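Local coordinates for protein kinase (Staphylococcus aureus subsp. aureus Mu50, PDB 3PY9) that is the extracellular part of a membrane Ser/Thr kinase and, through its PASTA repeats, probably binds muropeptides of the cell wall to signal across the membrane, at residues K15-A20 with N45-T50; L29-I34 with V64-S69; I141-V146 with S192-S197. One frame throughout, in Å; residues are numbered along the deposited sequence.

How the contacts relate
Contacts 1 and 2 lie in the same PASTA domain near the start of the chain, their centres about 8 Å apart. Their segments alternate along the sequence: 15-20, 29-34, 45-50, 64-69. Both reach one three-stranded sheet. Contact 1 sets the start of helix 17-26 against strand 47-51, and contact 2 pairs strands 30-37 and 63-69. They touch through probable backbone hydrogen bonds between segments 45-50 and 64-69 and where Ile-47 packs on Ile-68. Contact 3 comes later, in a different PASTA domain, with its centre about 62 Å from that of contact 1 and about 66 Å from that of contact 2. It pairs strands 143-146 and 191-194. The spacing fits an elongated chain of separate domains.

Contact 1 of 3, residues K15-A20 with N45-T50; sequences KSVKEA and NEIIKT
Ile-47 is the residue of strand 47-51 that meets the start of helix 17-26. Its backbone N donates to Lys-15 O at 2.6 Å, a fairly straight bond with 158° at the hydrogen. Lys-15 O also has Glu-46 CA close by, in a CA-H...O contact. The side chain of Ile-47 then folds over the same Lys-15 carbonyl. Its CG1 stands anti to its own carbonyl carbon and beside its backbone N (chi1 -53°), which brings CG1 to 3.1 Å from Lys-15 O, a tight approach for a carbon and an oxygen. CD1 continues toward the first turn of the helix. There it meets Val-17 CG2 at 4.2 Å, and the two side chains cross at about a right angle. Ala-20, one turn on, directs its CB toward the strand and reaches Ile-47 CG1 at 4.3 Å. Ile-47 therefore has a carbonyl at its base and two helix methyl groups farther out.

Ser-16 holds the helix end. Its OG accepts from Glu-19 N at 3.2 Å, almost straight at 176°. In return, Glu-19 OE2 receives a weak bond from Ser-16 N. A water ties Val-17 N to Asn-45 O, at 3.0 Å from each, and so joins the first helical residue to the residue before Glu-46. Around the contact, Val-17 and Ile-47 both pack on Ile-68 of strand 63-69, while Ala-20 and Ile-47 also touch Val-12. Ser-16 and Glu-19 form a capping box, with Ser-16 as N-cap. Here the box starts the helix that packs on the three-stranded sheet of a PASTA domain, the alpha/beta fold of this repeat.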
loop_
_atom_site.group_PDB
_atom_site.type_symbol
_atom_site.label_atom_id
_atom_site.label_comp_id
_atom_site.label_asym_id
_atom_site.label_seq_id
_atom_site.Cartn_x
_atom_site.Cartn_y
_atom_site.Cartn_z
ATOM N N LYS A 15 40.858 -30.248 6.221
ATOM C CA LYS A 15 40.947 -30.894 7.535
ATOM C C LYS A 15 40.895 -29.884 8.687
ATOM O O LYS A 15 40.977 -28.671 8.463
ATOM C CB LYS A 15 42.226 -31.729 7.633
ATOM C CG LYS A 15 42.209 -32.976 6.766
ATOM C CD LYS A 15 43.499 -33.744 6.883
ATOM C CE LYS A 15 43.382 -35.144 6.300
ATOM N NZ LYS A 15 42.775 -35.208 4.920
ATOM N N SER A 16 40.761 -30.386 9.917
ATOM C CA SER A 16 40.876 -29.539 11.117
ATOM C C SER A 16 42.340 -29.404 11.601
ATOM O O SER A 16 43.216 -30.192 11.221
ATOM C CB SER A 16 40.011 -30.107 12.239
ATOM O OG SER A 16 40.632 -31.262 12.766
ATOM N N VAL A 17 42.583 -28.400 12.446
ATOM C CA VAL A 17 43.910 -28.156 13.033
ATOM C C VAL A 17 44.342 -29.362 13.867
ATOM O O VAL A 17 45.514 -29.774 13.857
ATOM C CB VAL A 17 43.917 -26.862 13.907
ATOM C CG1 VAL A 17 45.132 -26.807 14.780
ATOM C CG2 VAL A 17 43.865 -25.620 13.041
ATOM N N LYS A 18 43.367 -29.900 14.597
ATOM C CA LYS A 18 43.516 -31.087 15.418
ATOM C C LYS A 18 44.113 -32.214 14.557
ATOM O O LYS A 18 45.205 -32.701 14.851
ATOM C CB LYS A 18 42.142 -31.457 16.005
ATOM C CG LYS A 18 42.166 -32.405 17.215
ATOM C CD LYS A 18 40.810 -33.099 17.417
ATOM C CE LYS A 18 40.761 -33.887 18.729
ATOM N NZ LYS A 18 41.680 -35.066 18.772
ATOM N N GLU A 19 43.432 -32.572 13.464
ATOM C CA GLU A 19 43.937 -33.574 12.519
ATOM C C GLU A 19 45.246 -33.163 11.828
ATOM O O GLU A 19 46.161 -33.981 11.705
ATOM C CB GLU A 19 42.930 -33.877 11.414
ATOM C CG GLU A 19 41.488 -34.093 11.783
ATOM C CD GLU A 19 40.635 -34.087 10.519
ATOM O OE1 GLU A 19 41.036 -34.785 9.552
ATOM O OE2 GLU A 19 39.597 -33.381 10.462
ATOM N N ALA A 20 45.327 -31.919 11.348
ATOM C CA ALA A 20 46.525 -31.465 10.636
ATOM C C ALA A 20 47.821 -31.652 11.429
ATOM O O ALA A 20 48.814 -32.115 10.883
ATOM C CB ALA A 20 46.377 -30.005 10.168
ATOM N N ASN A 45 36.545 -23.523 10.105
ATOM C CA ASN A 45 37.576 -24.282 10.861
ATOM C C ASN A 45 38.031 -25.583 10.236
ATOM O O ASN A 45 38.196 -26.643 10.872
ATOM C CB ASN A 45 37.051 -24.445 12.264
ATOM C CG ASN A 45 36.293 -23.171 12.586
ATOM O OD1 ASN A 45 36.881 -22.211 13.089
ATOM N ND2 ASN A 45 34.991 -23.153 12.312
ATOM N N GLU A 46 38.222 -25.433 8.949
ATOM C CA GLU A 46 38.729 -26.406 8.028
ATOM C C GLU A 46 39.945 -25.676 7.461
ATOM O O GLU A 46 39.904 -24.462 7.259
ATOM C CB GLU A 46 37.754 -26.759 6.872
ATOM C CG GLU A 46 36.588 -27.652 7.241
ATOM C CD GLU A 46 36.062 -28.538 6.095
ATOM O OE1 GLU A 46 36.066 -28.111 4.921
ATOM O OE2 GLU A 46 35.641 -29.677 6.409
ATOM N N ILE A 47 41.049 -26.395 7.195
ATOM C CA ILE A 47 42.242 -25.837 6.530
ATOM C C ILE A 47 41.923 -25.406 5.088
ATOM O O ILE A 47 41.398 -26.183 4.304
ATOM C CB ILE A 47 43.429 -26.855 6.461
ATOM C CG1 ILE A 47 43.801 -27.477 7.834
ATOM C CG2 ILE A 47 44.648 -26.250 5.772
ATOM C CD1 ILE A 47 43.935 -26.551 8.947
ATOM N N ILE A 48 42.302 -24.178 4.754
ATOM C CA ILE A 48 42.059 -23.533 3.465
ATOM C C ILE A 48 43.271 -23.679 2.551
ATOM O O ILE A 48 43.139 -23.873 1.344
ATOM C CB ILE A 48 41.837 -22.018 3.735
ATOM C CG1 ILE A 48 40.424 -21.749 4.234
ATOM C CG2 ILE A 48 42.154 -21.138 2.538
ATOM C CD1 ILE A 48 40.226 -20.268 4.503
ATOM N N LYS A 49 44.460 -23.589 3.155
ATOM C CA LYS A 49 45.719 -23.368 2.447
ATOM C C LYS A 49 46.827 -23.799 3.391
ATOM O O LYS A 49 46.662 -23.699 4.612
ATOM C CB LYS A 49 45.871 -21.866 2.173
ATOM C CG LYS A 49 46.913 -21.450 1.122
ATOM C CD LYS A 49 46.346 -21.369 -0.324
ATOM C CE LYS A 49 46.119 -22.758 -0.974
ATOM N NZ LYS A 49 45.820 -22.713 -2.448
ATOM N N THR A 50 47.957 -24.261 2.848
ATOM C CA THR A 50 49.155 -24.437 3.674
ATOM C C THR A 50 50.381 -23.796 3.034
ATOM O O THR A 50 50.407 -23.566 1.837
ATOM C CB THR A 50 49.457 -25.920 4.052
ATOM O OG1 THR A 50 49.794 -26.677 2.884
ATOM C CG2 THR A 50 48.272 -26.573 4.812
HETATM O O HOH W 1 40.396 -26.450 12.932
#

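Contact 2 of 3, residues L29-I34 with V64-S69; sequences LKLGKI and VDVVIS
A parallel strand pair with a beta bulge joins 29-34 to 64-69 in the PASTA sheet. Leu-31 bridges Val-64 and Ile-34 bridges Val-66, and the register slips by one residue between them. The short strand segments are 45° apart in direction.

Val-64 has both backbone polar atoms in the pairing. Its N donates to Lys-30 O at 2.8 Å, and its O accepts from Gly-32 N. At the bulge a side chain enters the ladder: Lys-33 N donates to Asp-65 OD1 at 2.8 Å. The carboxylate is met from above its plane. Asp-65 CG lies anti to its carbonyl carbon (chi1 -64°), which lets OD1 reach back to this N-H. The same oxygen comes to 3.4 Å from Gly-32 CA. Regular pairing resumes with Val-66 N to Lys-33 O at 2.9 Å, nearly straight at 173°.

Apolar side chains meet across the pair. Leu-31 CD1 reaches both methyls of Val-66, each at 3.9 Å, with the two side chains at about a right angle. Ile-34 lies beside Val-66 and points the same way, its CG1 next to Val-66 CG2. The other branch of Ile-34, CG2, meets Ile-68 CG1 at 3.7 Å. Leu-29 CD1 touches Val-64 CG2 at the far end.

Helix 17-26 covers part of this packing, with Phe-24 on Leu-31 and Val-64 and with Val-17 on Ile-68. Strand 63-69 is the middle strand of the sheet. Strand 30-37 pairs parallel with one side of strand 63-69, and strand 47-51 pairs antiparallel with its other side.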
loop_
_atom_site.group_PDB
_atom_site.type_symbol
_atom_site.label_atom_id
_atom_site.label_comp_id
_atom_site.label_asym_id
_atom_site.label_seq_id
_atom_site.Cartn_x
_atom_site.Cartn_y
_atom_site.Cartn_z
ATOM N N LEU A 29 57.210 -33.204 11.068
ATOM C CA LEU A 29 57.036 -31.782 10.754
ATOM C C LEU A 29 56.258 -31.154 11.887
ATOM O O LEU A 29 55.538 -31.859 12.603
ATOM C CB LEU A 29 56.223 -31.600 9.457
ATOM C CG LEU A 29 56.700 -32.208 8.131
ATOM C CD1 LEU A 29 55.664 -32.003 7.041
ATOM C CD2 LEU A 29 58.050 -31.648 7.711
ATOM N N LYS A 30 56.379 -29.830 12.038
ATOM C CA LYS A 30 55.675 -29.107 13.097
ATOM C C LYS A 30 54.524 -28.270 12.560
ATOM O O LYS A 30 54.624 -27.714 11.456
ATOM C CB LYS A 30 56.644 -28.197 13.863
ATOM C CG LYS A 30 57.458 -28.895 14.950
ATOM C CD LYS A 30 58.592 -29.770 14.389
ATOM C CE LYS A 30 59.321 -30.550 15.508
ATOM N NZ LYS A 30 60.492 -29.791 16.086
ATOM N N LEU A 31 53.439 -28.178 13.339
ATOM C CA LEU A 31 52.394 -27.217 13.038
ATOM C C LEU A 31 52.985 -25.812 13.160
ATOM O O LEU A 31 53.551 -25.457 14.182
ATOM C CB LEU A 31 51.188 -27.381 13.972
ATOM C CG LEU A 31 50.042 -26.380 13.794
ATOM C CD1 LEU A 31 49.376 -26.525 12.399
ATOM C CD2 LEU A 31 49.005 -26.512 14.911
ATOM N N GLY A 32 52.875 -25.022 12.100
ATOM C CA GLY A 32 53.446 -23.687 12.108
ATOM C C GLY A 32 52.440 -22.687 12.629
ATOM O O GLY A 32 51.659 -22.990 13.531
ATOM N N LYS A 33 52.432 -21.500 12.038
ATOM C CA LYS A 33 51.512 -20.477 12.471
ATOM C C LYS A 33 50.093 -20.781 11.989
ATOM O O LYS A 33 49.897 -21.422 10.958
ATOM C CB LYS A 33 52.010 -19.099 12.021
ATOM C CG LYS A 33 53.228 -18.619 12.821
ATOM C CD LYS A 33 52.895 -18.609 14.331
ATOM C CE LYS A 33 54.119 -18.442 15.237
ATOM N NZ LYS A 33 53.843 -18.982 16.634
ATOM N N ILE A 34 49.107 -20.334 12.755
ATOM C CA ILE A 34 47.709 -20.495 12.382
ATOM C C ILE A 34 47.139 -19.121 12.104
ATOM O O ILE A 34 47.230 -18.224 12.930
ATOM C CB ILE A 34 46.893 -21.181 13.506
ATOM C CG1 ILE A 34 47.443 -22.575 13.808
ATOM C CG2 ILE A 34 45.399 -21.247 13.148
ATOM C CD1 ILE A 34 47.020 -23.094 15.169
ATOM N N VAL A 64 54.885 -26.154 9.180
ATOM C CA VAL A 64 53.973 -25.889 8.080
ATOM C C VAL A 64 52.874 -24.978 8.582
ATOM O O VAL A 64 52.057 -25.373 9.419
ATOM C CB VAL A 64 53.366 -27.196 7.434
ATOM C CG1 VAL A 64 52.376 -26.823 6.316
ATOM C CG2 VAL A 64 54.460 -28.114 6.857
ATOM N N ASP A 65 52.856 -23.758 8.058
ATOM C CA ASP A 65 51.816 -22.783 8.396
ATOM C C ASP A 65 50.480 -23.190 7.813
ATOM O O ASP A 65 50.429 -23.770 6.739
ATOM C CB ASP A 65 52.196 -21.388 7.886
ATOM C CG ASP A 65 53.444 -20.852 8.544
ATOM O OD1 ASP A 65 53.860 -21.392 9.614
ATOM O OD2 ASP A 65 53.998 -19.876 7.996
ATOM N N VAL A 66 49.396 -22.870 8.517
ATOM C CA VAL A 66 48.049 -23.216 8.038
ATOM C C VAL A 66 47.117 -22.022 8.092
ATOM O O VAL A 66 47.207 -21.200 9.001
ATOM C CB VAL A 66 47.434 -24.397 8.832
ATOM C CG1 VAL A 66 48.327 -25.672 8.700
ATOM C CG2 VAL A 66 47.239 -24.023 10.300
ATOM N N VAL A 67 46.263 -21.906 7.081
ATOM C CA VAL A 67 45.195 -20.910 7.069
ATOM C C VAL A 67 43.889 -21.667 7.251
ATOM O O VAL A 67 43.673 -22.672 6.586
ATOM C CB VAL A 67 45.154 -20.122 5.753
ATOM C CG1 VAL A 67 44.134 -19.004 5.841
ATOM C CG2 VAL A 67 46.558 -19.548 5.391
ATOM N N ILE A 68 43.044 -21.173 8.158
ATOM C CA ILE A 68 41.763 -21.780 8.562
ATOM C C ILE A 68 40.565 -20.949 8.057
ATOM O O ILE A 68 40.627 -19.707 8.035
ATOM C CB ILE A 68 41.667 -21.867 10.118
ATOM C CG1 ILE A 68 42.924 -22.500 10.717
ATOM C CG2 ILE A 68 40.449 -22.666 10.574
ATOM C CD1 ILE A 68 43.273 -23.863 10.165
ATOM N N SER A 69 39.488 -21.629 7.643
ATOM C CA SER A 69 38.258 -20.943 7.227
ATOM C C SER A 69 37.521 -20.311 8.400
ATOM O O SER A 69 37.303 -20.960 9.431
ATOM C CB SER A 69 37.302 -21.877 6.470
ATOM O OG SER A 69 36.088 -21.188 6.157
#

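Contact 3 of 3, residues I141-V146 with S192-S197; sequences IKQVYV and SVDEGS
Glu-195 holds its CG anti to the backbone N (chi1 176°) and is extended beyond it, which carries the carboxylate to Lys-142 CB. OE1 comes to 3.6 Å from that Lys-142 CB, and the two side chains cross obliquely. A water links this OE1 to Lys-142 N. In Val-144, with CG1 anti to the backbone N (chi1 179°), CG2 falls anti to the residue's own carbonyl carbon and meets Glu-195 CB at 3.8 Å.

The backbones pair as antiparallel strands. Val-144 and Val-193 form the hydrogen-bonded pair: Val-144 N donates to Val-193 O and Val-193 N to Val-144 O, both at 2.9 Å. Glu-195 N adds a bond to Lys-142 O at 2.6 Å. This two-stranded ribbon belongs to a PASTA domain. At one end of it the chain turns away through a type II beta turn, Asp-194 to Ser-197, with Gly-196 inside the turn.

Beyond the Val-144 pair, Val-146 CG2 meets Val-193 CG2 at 3.4 Å, tighter than a usual carbon contact. Nearby, Tyr-145 brings CD1 obliquely to 3.9 Å from Ser-192 N. Phe-166 packs against Val-144, Val-146 and Val-193. At the turn end, Ile-141 crosses Asp-194 at about a right angle and rests CG2 at 3.8 Å from Asp-194 CB.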
loop_
_atom_site.group_PDB
_atom_site.type_symbol
_atom_site.label_atom_id
_atom_site.label_comp_id
_atom_site.label_asym_id
_atom_site.label_seq_id
_atom_site.Cartn_x
_atom_site.Cartn_y
_atom_site.Cartn_z
ATOM N N ILE A 141 0.882 0.984 -9.910
ATOM C CA ILE A 141 -0.341 0.195 -9.922
ATOM C C ILE A 141 -0.732 -0.142 -11.361
ATOM O O ILE A 141 -0.535 0.667 -12.264
ATOM C CB ILE A 141 -1.505 0.914 -9.199
ATOM C CG1 ILE A 141 -1.178 1.040 -7.700
ATOM C CG2 ILE A 141 -2.789 0.146 -9.391
ATOM C CD1 ILE A 141 -2.133 1.927 -6.892
ATOM N N LYS A 142 -1.257 -1.350 -11.562
ATOM C CA LYS A 142 -1.773 -1.754 -12.848
ATOM C C LYS A 142 -2.799 -0.712 -13.324
ATOM O O LYS A 142 -3.705 -0.330 -12.558
ATOM C CB LYS A 142 -2.398 -3.151 -12.738
ATOM C CG LYS A 142 -3.233 -3.599 -13.938
ATOM C CD LYS A 142 -2.376 -3.980 -15.137
ATOM C CE LYS A 142 -3.221 -4.010 -16.385
ATOM N NZ LYS A 142 -2.599 -4.692 -17.529
ATOM N N GLN A 143 -2.627 -0.245 -14.570
ATOM C CA GLN A 143 -3.553 0.707 -15.193
ATOM C C GLN A 143 -4.606 -0.093 -15.927
ATOM O O GLN A 143 -4.296 -0.995 -16.710
ATOM C CB GLN A 143 -2.851 1.636 -16.181
ATOM C CG GLN A 143 -1.817 2.585 -15.578
ATOM C CD GLN A 143 -2.343 3.363 -14.422
ATOM O OE1 GLN A 143 -2.084 3.024 -13.251
ATOM N NE2 GLN A 143 -3.085 4.432 -14.719
ATOM N N VAL A 144 -5.855 0.204 -15.618
ATOM C CA VAL A 144 -6.993 -0.445 -16.251
ATOM C C VAL A 144 -7.826 0.628 -16.916
ATOM O O VAL A 144 -8.055 1.684 -16.329
ATOM C CB VAL A 144 -7.851 -1.190 -15.222
ATOM C CG1 VAL A 144 -9.071 -1.841 -15.900
ATOM C CG2 VAL A 144 -6.996 -2.254 -14.522
ATOM N N TYR A 145 -8.283 0.347 -18.130
ATOM C CA TYR A 145 -9.052 1.293 -18.901
ATOM C C TYR A 145 -10.489 1.394 -18.377
ATOM O O TYR A 145 -11.160 0.392 -18.175
ATOM C CB TYR A 145 -9.029 0.907 -20.376
ATOM C CG TYR A 145 -9.559 1.984 -21.296
ATOM C CD1 TYR A 145 -8.703 2.912 -21.868
ATOM C CD2 TYR A 145 -10.947 2.089 -21.573
ATOM C CE1 TYR A 145 -9.202 3.915 -22.709
ATOM C CE2 TYR A 145 -11.448 3.075 -22.420
ATOM C CZ TYR A 145 -10.578 3.997 -22.966
ATOM O OH TYR A 145 -11.052 4.979 -23.809
ATOM N N VAL A 146 -10.937 2.622 -18.142
ATOM C CA VAL A 146 -12.314 2.881 -17.692
ATOM C C VAL A 146 -13.225 3.134 -18.885
ATOM O O VAL A 146 -13.191 4.211 -19.481
ATOM C CB VAL A 146 -12.375 4.110 -16.790
ATOM C CG1 VAL A 146 -13.753 4.188 -16.078
ATOM C CG2 VAL A 146 -11.220 4.086 -15.792
ATOM N N SER A 192 -7.406 5.191 -19.026
ATOM C CA SER A 192 -6.915 4.224 -18.058
ATOM C C SER A 192 -6.505 4.882 -16.742
ATOM O O SER A 192 -5.922 5.944 -16.738
ATOM C CB SER A 192 -5.789 3.346 -18.626
ATOM O OG SER A 192 -4.702 4.108 -19.116
ATOM N N VAL A 193 -6.855 4.253 -15.626
ATOM C CA VAL A 193 -6.542 4.755 -14.282
ATOM C C VAL A 193 -6.168 3.543 -13.404
ATOM O O VAL A 193 -6.375 2.400 -13.811
ATOM C CB VAL A 193 -7.768 5.477 -13.649
ATOM C CG1 VAL A 193 -8.302 6.618 -14.566
ATOM C CG2 VAL A 193 -8.874 4.482 -13.398
ATOM N N ASP A 194 -5.627 3.792 -12.213
ATOM C CA ASP A 194 -5.209 2.722 -11.300
ATOM C C ASP A 194 -6.301 1.674 -11.163
ATOM O O ASP A 194 -7.470 2.011 -10.910
ATOM C CB ASP A 194 -4.924 3.272 -9.896
ATOM C CG ASP A 194 -3.773 4.248 -9.855
ATOM O OD1 ASP A 194 -2.982 4.322 -10.811
ATOM O OD2 ASP A 194 -3.649 4.953 -8.838
ATOM N N GLU A 195 -5.923 0.414 -11.317
ATOM C CA GLU A 195 -6.773 -0.723 -10.930
ATOM C C GLU A 195 -7.433 -0.491 -9.573
ATOM O O GLU A 195 -6.785 -0.046 -8.628
ATOM C CB GLU A 195 -5.920 -1.998 -10.903
ATOM C CG GLU A 195 -6.612 -3.271 -10.433
ATOM C CD GLU A 195 -5.688 -4.441 -10.534
ATOM O OE1 GLU A 195 -4.537 -4.312 -10.048
ATOM O OE2 GLU A 195 -6.104 -5.475 -11.113
ATOM N N GLY A 196 -8.733 -0.762 -9.485
ATOM C CA GLY A 196 -9.429 -0.695 -8.196
ATOM C C GLY A 196 -9.928 0.683 -7.823
ATOM O O GLY A 196 -10.480 0.881 -6.747
ATOM N N SER A 197 -9.720 1.647 -8.710
ATOM C CA SER A 197 -10.138 3.021 -8.500
ATOM C C SER A 197 -11.659 3.101 -8.371
ATOM O O SER A 197 -12.381 2.189 -8.800
ATOM C CB SER A 197 -9.703 3.891 -9.693
ATOM O OG SER A 197 -8.300 4.039 -9.740
HETATM O O HOH W 2 -1.817 -3.406 -9.586
#